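Local structure of SPD1 nuclease (Streptococcus pyogenes, 2XGR) at residues Ile78-Asp82 with Arg83-Lys87. The protein probably hydrolyses DNA as a metal-dependent extracellular nuclease encoded by a prophage. Numbering follows the deposited sequence.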
# COMPACT_ATOMS: atom_id res chain seq x y z
N ILE A 78 -5.75 -6.28 -0.63
CA ILE A 78 -5.46 -7.57 0.02
C ILE A 78 -6.12 -7.63 1.40
O ILE A 78 -6.34 -6.59 2.07
CB ILE A 78 -3.92 -7.75 0.09
CG1 ILE A 78 -3.51 -9.22 0.41
CG2 ILE A 78 -3.24 -6.74 1.08
CD1 ILE A 78 -1.96 -9.46 0.15
N GLN A 79 -6.41 -8.84 1.84
CA GLN A 79 -6.82 -8.99 3.24
C GLN A 79 -6.07 -10.25 3.73
O GLN A 79 -6.18 -11.32 3.11
CB GLN A 79 -8.36 -9.07 3.32
CG GLN A 79 -8.82 -8.98 4.79
CD GLN A 79 -10.30 -9.00 4.92
OE1 GLN A 79 -10.85 -10.01 5.39
NE2 GLN A 79 -10.97 -7.92 4.48
N LEU A 80 -5.18 -10.06 4.71
CA LEU A 80 -4.26 -11.19 5.04
C LEU A 80 -3.91 -11.19 6.52
O LEU A 80 -4.07 -10.14 7.21
CB LEU A 80 -2.96 -11.13 4.15
CG LEU A 80 -1.86 -10.14 4.63
CD1 LEU A 80 -0.48 -10.47 4.03
CD2 LEU A 80 -2.30 -8.60 4.28
N GLN A 81 -3.38 -12.33 6.98
CA GLN A 81 -2.60 -12.39 8.23
C GLN A 81 -1.13 -12.54 7.98
O GLN A 81 -0.67 -12.88 6.89
CB GLN A 81 -3.10 -13.59 9.10
CG GLN A 81 -4.63 -13.56 9.36
CD GLN A 81 -5.02 -14.81 10.16
OE1 GLN A 81 -4.78 -15.90 9.70
NE2 GLN A 81 -5.62 -14.63 11.31
N ASP A 82 -0.36 -12.40 9.07
CA ASP A 82 1.09 -12.51 9.02
C ASP A 82 1.48 -13.85 8.38
O ASP A 82 2.38 -13.89 7.52
CB ASP A 82 1.66 -12.47 10.43
CG ASP A 82 3.18 -12.66 10.45
OD1 ASP A 82 3.91 -11.82 9.97
OD2 ASP A 82 3.64 -13.70 10.90
N ARG A 83 0.67 -14.88 8.66
CA ARG A 83 1.04 -16.24 8.17
C ARG A 83 0.99 -16.39 6.67
O ARG A 83 1.53 -17.36 6.10
CB ARG A 83 0.11 -17.33 8.76
CG ARG A 83 -1.34 -17.26 8.31
CD ARG A 83 -2.21 -18.11 9.25
NE ARG A 83 -2.24 -17.51 10.61
CZ ARG A 83 -2.96 -17.97 11.64
NH1 ARG A 83 -3.66 -19.09 11.51
NH2 ARG A 83 -2.95 -17.33 12.81
N HIS A 84 0.28 -15.46 6.02
CA HIS A 84 0.09 -15.57 4.58
C HIS A 84 1.12 -14.85 3.75
O HIS A 84 1.06 -14.93 2.52
CB HIS A 84 -1.25 -15.02 4.17
CG HIS A 84 -2.41 -15.56 4.92
ND1 HIS A 84 -2.85 -16.88 4.79
CD2 HIS A 84 -3.30 -14.94 5.74
CE1 HIS A 84 -3.88 -17.08 5.60
NE2 HIS A 84 -4.20 -15.91 6.14
N GLU A 85 2.05 -14.14 4.39
CA GLU A 85 2.99 -13.34 3.69
C GLU A 85 3.95 -14.20 2.90
O GLU A 85 4.14 -15.31 3.23
CB GLU A 85 3.83 -12.48 4.66
CG GLU A 85 3.11 -11.33 5.28
CD GLU A 85 4.00 -10.36 6.06
OE1 GLU A 85 5.17 -10.59 6.16
OE2 GLU A 85 3.49 -9.43 6.65
N THR A 86 4.55 -13.61 1.87
CA THR A 86 5.61 -14.22 1.10
C THR A 86 6.98 -13.64 1.50
O THR A 86 7.35 -12.57 1.07
CB THR A 86 5.29 -14.01 -0.39
OG1 THR A 86 4.00 -14.64 -0.69
CG2 THR A 86 6.36 -14.64 -1.23
N LYS A 87 7.62 -14.20 2.52
CA LYS A 87 8.80 -13.56 3.09
C LYS A 87 9.97 -14.22 2.41
O LYS A 87 10.26 -15.42 2.67
CB LYS A 87 8.88 -13.79 4.61
CG LYS A 87 7.56 -13.58 5.32
CD LYS A 87 7.55 -14.03 6.80
CE LYS A 87 6.41 -13.39 7.59
NZ LYS A 87 6.38 -14.09 8.92
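His84 N donates to Gln81 O at 2.9 Å and Glu85 N to Asp82 O at 3.2 Å, two successive i to i+3 bonds that wind a short 3-10 turn following strand 76-80, which lies between strands 61-64 and 178-186 in the large antiparallel sheet. Within this His-Me finger nuclease the turn leads into the loop before strand 119-121 and packs against helix 160-173. Lys87 NZ comes back over the turn to the Asp82 carboxylate, making a salt bridge with only a weak hydrogen bond to OD2 (3.4 Å). With Glu85 OE2 4.1 Å from Asp82 OD1, this lysine may also ease the repulsion between the two acids.

Gln81 and Arg83 run alongside each other in the same direction. Gln81 OE1 sits over one guanidinium face, displaced from its centre, while Arg83 NH2 is hydrogen-bonded to Pro175 O. With chi1 at 66°, Arg83 CG is turned across the middle of one face of the His84 ring. That ring also meets those of Tyr60 and Trp178. Deeper in, against Leu171 of helix 160-173, Leu80 CD1 touches Glu85 CG at 3.9 Å.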